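Local coordinates for protein beta sliding clamp (Caulobacter crescentus, PDB 5WCE) that forms a ring-shaped head-to-tail homodimer around DNA and probably tethers DNA polymerases and other proteins to it, making replication processive, at residues R292-L305 with E318-F332. Sequence-based numbering, arbitrary orientation. Where two conformers were deposited one is given.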
# COMPACT_ATOMS: atom_id res chain seq x y z
N ARG A 292 -12.60 2.52 18.52
CA ARG A 292 -14.02 2.78 18.30
C ARG A 292 -14.75 1.74 19.13
O ARG A 292 -14.58 0.59 18.89
CB ARG A 292 -14.44 2.56 16.81
CG ARG A 292 -13.72 3.35 15.72
CD ARG A 292 -12.67 2.53 14.97
NE ARG A 292 -13.18 1.71 13.87
CZ ARG A 292 -13.25 0.39 13.92
NH1 ARG A 292 -12.88 -0.21 15.01
NH2 ARG A 292 -13.68 -0.34 12.91
N SER A 293 -15.57 2.16 20.08
CA SER A 293 -16.43 1.23 20.82
C SER A 293 -17.87 1.19 20.23
O SER A 293 -18.39 2.21 19.79
CB SER A 293 -16.53 1.68 22.25
OG SER A 293 -15.23 1.59 22.82
N VAL A 294 -18.51 0.02 20.34
CA VAL A 294 -19.89 -0.15 19.92
C VAL A 294 -20.71 -0.71 21.09
O VAL A 294 -20.26 -1.65 21.77
CB VAL A 294 -19.98 -1.03 18.66
CG1 VAL A 294 -19.35 -2.38 18.85
CG2 VAL A 294 -21.42 -1.22 18.19
N LYS A 295 -21.88 -0.12 21.31
CA LYS A 295 -22.85 -0.62 22.27
C LYS A 295 -23.84 -1.61 21.62
O LYS A 295 -24.38 -1.31 20.58
CB LYS A 295 -23.63 0.54 22.89
CG LYS A 295 -24.67 0.11 23.94
CD LYS A 295 -25.25 1.40 24.51
CE LYS A 295 -26.41 1.22 25.44
NZ LYS A 295 -26.90 2.61 25.72
N LEU A 296 -24.04 -2.75 22.26
CA LEU A 296 -24.98 -3.79 21.83
C LEU A 296 -26.08 -3.79 22.90
O LEU A 296 -25.83 -4.17 24.07
CB LEU A 296 -24.34 -5.18 21.80
CG LEU A 296 -23.42 -5.62 20.66
CD1 LEU A 296 -22.26 -4.65 20.51
CD2 LEU A 296 -22.93 -7.04 20.83
N ALA A 297 -27.27 -3.30 22.52
CA ALA A 297 -28.43 -3.37 23.38
C ALA A 297 -29.20 -4.63 22.96
O ALA A 297 -29.80 -4.69 21.88
CB ALA A 297 -29.27 -2.11 23.26
N VAL A 298 -29.09 -5.66 23.78
CA VAL A 298 -29.58 -7.00 23.49
C VAL A 298 -30.93 -7.16 24.19
O VAL A 298 -31.09 -6.82 25.38
CB VAL A 298 -28.57 -8.09 24.00
CG1 VAL A 298 -29.00 -9.47 23.65
CG2 VAL A 298 -27.19 -7.84 23.40
N GLU A 299 -31.90 -7.64 23.43
CA GLU A 299 -33.21 -7.99 23.93
C GLU A 299 -33.74 -9.17 23.14
O GLU A 299 -33.19 -9.49 22.09
CB GLU A 299 -34.16 -6.76 23.79
CG GLU A 299 -34.41 -6.35 22.34
CD GLU A 299 -35.28 -5.08 22.20
OE1 GLU A 299 -36.46 -5.16 22.56
OE2 GLU A 299 -34.75 -4.05 21.73
N PRO A 300 -34.86 -9.79 23.58
CA PRO A 300 -35.41 -10.86 22.76
C PRO A 300 -35.59 -10.44 21.32
O PRO A 300 -36.11 -9.35 21.02
CB PRO A 300 -36.76 -11.18 23.44
CG PRO A 300 -36.45 -10.94 24.89
CD PRO A 300 -35.49 -9.75 24.92
N GLY A 301 -35.11 -11.27 20.41
CA GLY A 301 -35.20 -10.99 18.98
C GLY A 301 -34.25 -9.99 18.32
O GLY A 301 -34.26 -9.88 17.09
N ARG A 302 -33.43 -9.25 19.08
CA ARG A 302 -32.79 -8.07 18.49
C ARG A 302 -31.56 -7.59 19.23
O ARG A 302 -31.49 -7.61 20.47
CB ARG A 302 -33.86 -6.95 18.39
CG ARG A 302 -33.38 -5.59 18.04
CD ARG A 302 -34.52 -4.57 17.94
NE ARG A 302 -35.48 -4.93 16.91
CZ ARG A 302 -36.63 -4.29 16.71
NH1 ARG A 302 -36.95 -3.23 17.45
NH2 ARG A 302 -37.44 -4.69 15.73
N ILE A 303 -30.59 -7.12 18.46
CA ILE A 303 -29.51 -6.30 18.98
C ILE A 303 -29.62 -4.96 18.33
O ILE A 303 -29.66 -4.87 17.08
CB ILE A 303 -28.13 -6.90 18.70
CG1 ILE A 303 -28.01 -8.25 19.37
CG2 ILE A 303 -27.03 -5.95 19.22
CD1 ILE A 303 -26.69 -8.93 19.15
N THR A 304 -29.66 -3.91 19.14
CA THR A 304 -29.56 -2.54 18.61
C THR A 304 -28.11 -2.09 18.82
O THR A 304 -27.63 -2.08 19.96
CB THR A 304 -30.59 -1.64 19.32
OG1 THR A 304 -31.87 -2.13 18.98
CG2 THR A 304 -30.51 -0.19 18.84
N LEU A 305 -27.42 -1.77 17.75
CA LEU A 305 -26.05 -1.32 17.79
C LEU A 305 -25.99 0.18 17.81
O LEU A 305 -26.62 0.83 16.96
CB LEU A 305 -25.28 -1.84 16.56
CG LEU A 305 -25.17 -3.35 16.41
CD1 LEU A 305 -24.70 -3.66 14.97
CD2 LEU A 305 -24.24 -3.90 17.49
N GLU A 318 -30.43 -1.66 13.94
CA GLU A 318 -31.06 -2.86 14.55
C GLU A 318 -30.78 -4.08 13.69
O GLU A 318 -30.84 -4.03 12.46
CB GLU A 318 -32.55 -2.69 14.71
CG GLU A 318 -32.93 -1.43 15.45
CD GLU A 318 -34.42 -1.16 15.48
OE1 GLU A 318 -35.17 -1.77 14.68
OE2 GLU A 318 -34.83 -0.32 16.31
N VAL A 319 -30.42 -5.17 14.36
CA VAL A 319 -30.17 -6.47 13.71
C VAL A 319 -31.02 -7.52 14.43
O VAL A 319 -30.99 -7.62 15.66
CB VAL A 319 -28.69 -6.87 13.80
CG1 VAL A 319 -28.52 -8.24 13.11
CG2 VAL A 319 -27.81 -5.82 13.13
N GLU A 320 -31.82 -8.25 13.66
CA GLU A 320 -32.61 -9.36 14.21
C GLU A 320 -31.66 -10.52 14.60
O GLU A 320 -30.72 -10.83 13.89
CB GLU A 320 -33.71 -9.82 13.21
CG GLU A 320 -34.56 -8.63 12.72
CD GLU A 320 -35.19 -7.87 13.91
OE1 GLU A 320 -35.71 -8.57 14.82
OE2 GLU A 320 -35.14 -6.59 13.98
N VAL A 321 -31.86 -11.08 15.77
CA VAL A 321 -31.02 -12.19 16.25
C VAL A 321 -31.94 -13.20 16.94
O VAL A 321 -33.09 -12.89 17.23
CB VAL A 321 -29.89 -11.77 17.21
CG1 VAL A 321 -28.99 -10.71 16.56
CG2 VAL A 321 -30.45 -11.30 18.56
N ASP A 322 -31.40 -14.40 17.15
CA ASP A 322 -32.07 -15.46 17.87
C ASP A 322 -31.65 -15.43 19.34
O ASP A 322 -30.55 -15.95 19.73
CB ASP A 322 -31.68 -16.79 17.23
CG ASP A 322 -32.57 -17.94 17.66
OD1 ASP A 322 -33.54 -17.75 18.37
OD2 ASP A 322 -32.37 -19.05 17.13
N TYR A 323 -32.55 -14.88 20.18
CA TYR A 323 -32.35 -14.74 21.62
C TYR A 323 -33.67 -14.58 22.37
O TYR A 323 -34.50 -13.81 21.92
CB TYR A 323 -31.44 -13.53 21.89
CG TYR A 323 -31.16 -13.25 23.33
CD1 TYR A 323 -30.40 -14.12 24.08
CD2 TYR A 323 -31.66 -12.10 23.97
CE1 TYR A 323 -30.12 -13.88 25.41
CE2 TYR A 323 -31.40 -11.87 25.32
CZ TYR A 323 -30.60 -12.74 26.04
OH TYR A 323 -30.30 -12.54 27.39
N ASP A 324 -33.84 -15.21 23.53
CA ASP A 324 -35.04 -14.97 24.32
C ASP A 324 -34.80 -14.84 25.81
O ASP A 324 -35.69 -15.18 26.64
CB ASP A 324 -36.09 -16.08 24.06
CG ASP A 324 -37.55 -15.64 24.41
OD1 ASP A 324 -37.88 -14.43 24.40
OD2 ASP A 324 -38.39 -16.51 24.68
N GLY A 325 -33.65 -14.34 26.17
CA GLY A 325 -33.35 -14.11 27.58
C GLY A 325 -33.63 -12.70 28.06
O GLY A 325 -34.37 -11.92 27.41
N GLU A 326 -33.01 -12.37 29.18
CA GLU A 326 -33.15 -11.08 29.80
C GLU A 326 -32.46 -10.04 28.90
O GLU A 326 -31.46 -10.34 28.29
CB GLU A 326 -32.45 -11.13 31.17
CG GLU A 326 -32.64 -9.90 32.00
CD GLU A 326 -31.88 -9.91 33.31
OE1 GLU A 326 -31.37 -10.99 33.71
OE2 GLU A 326 -31.85 -8.81 33.94
N PRO A 327 -33.00 -8.82 28.81
CA PRO A 327 -32.32 -7.76 28.09
C PRO A 327 -31.09 -7.27 28.83
O PRO A 327 -31.06 -7.32 30.05
CB PRO A 327 -33.37 -6.65 27.96
CG PRO A 327 -34.44 -6.98 28.91
CD PRO A 327 -34.35 -8.43 29.26
N PHE A 328 -30.07 -6.83 28.11
CA PHE A 328 -28.92 -6.24 28.73
C PHE A 328 -28.20 -5.39 27.69
O PHE A 328 -28.51 -5.52 26.51
CB PHE A 328 -27.97 -7.31 29.30
CG PHE A 328 -27.43 -8.22 28.28
CD1 PHE A 328 -28.14 -9.32 27.88
CD2 PHE A 328 -26.17 -8.00 27.75
CE1 PHE A 328 -27.62 -10.22 26.96
CE2 PHE A 328 -25.62 -8.90 26.83
CZ PHE A 328 -26.35 -9.97 26.40
N GLU A 329 -27.25 -4.58 28.16
CA GLU A 329 -26.43 -3.73 27.31
C GLU A 329 -24.96 -4.05 27.60
O GLU A 329 -24.58 -4.25 28.74
CB GLU A 329 -26.74 -2.27 27.56
CG GLU A 329 -28.20 -1.88 27.22
CD GLU A 329 -29.18 -2.20 28.37
OE1 GLU A 329 -28.93 -1.76 29.53
OE2 GLU A 329 -30.21 -2.89 28.12
N ILE A 330 -24.15 -4.16 26.54
CA ILE A 330 -22.74 -4.48 26.69
C ILE A 330 -22.01 -3.75 25.56
O ILE A 330 -22.58 -3.57 24.46
CB ILE A 330 -22.54 -6.02 26.64
CG1 ILE A 330 -21.15 -6.45 27.11
CG2 ILE A 330 -22.85 -6.61 25.27
CD1 ILE A 330 -21.02 -7.95 27.27
N GLY A 331 -20.78 -3.36 25.85
CA GLY A 331 -19.93 -2.65 24.90
C GLY A 331 -18.73 -3.47 24.50
O GLY A 331 -18.10 -4.17 25.36
N PHE A 332 -18.32 -3.34 23.23
CA PHE A 332 -17.08 -3.94 22.75
C PHE A 332 -16.32 -2.96 21.85
O PHE A 332 -16.90 -2.04 21.30
CB PHE A 332 -17.31 -5.20 21.93
CG PHE A 332 -17.94 -6.33 22.70
CD1 PHE A 332 -17.26 -6.92 23.77
CD2 PHE A 332 -19.16 -6.83 22.33
CE1 PHE A 332 -17.82 -7.94 24.49
CE2 PHE A 332 -19.73 -7.87 23.04
CZ PHE A 332 -19.06 -8.41 24.13
O HOH W 1 -31.21 -4.08 26.02
O HOH W 2 -33.90 -0.41 18.76
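The Phe328 ring, on the buried face of the sheet, takes Val298 on one face, with Val298 CB 3.9 Å from the ring centroid, while Tyr323 OH lies in plane at its edge. With CG1 anti to the backbone N (chi1 -176°), branched Val298 also reaches the Tyr323 ring off-centre, its CG1 3.8 Å from Tyr323 CD2, and so serves two rings. Gly325 N covers a face of that tyrosine; a CB on Gly325 would collide with Tyr323 OH, which donates to Glu326 O (2.6 Å). Leu296 CD2 meets the Phe332 ring edge-on. On the other face of the sheet, Glu318 OE1 sits over the Arg302 guanidinium, planes 21° apart, a long, purely electrostatic pairing. Glu320 OE2, less certainly placed, lies near the guanidinium plane at its edge, its bonds weak. Both carboxylates also pair with Arg111 of the second subunit, so charged residues suit this face. Gly301, at phi 78°, suits the type II turn joining strands 293-299 and 302-305 into a hairpin; its N donates to Tyr323 O (3.0 Å). Backbone bonds such as Leu296 N to Ile330 O (2.8 Å) set 328-332 beside the first strand and 318-320 beside the second, completing a four-stranded antiparallel sheet of the C-terminal domain, one of three in each subunit of the ring.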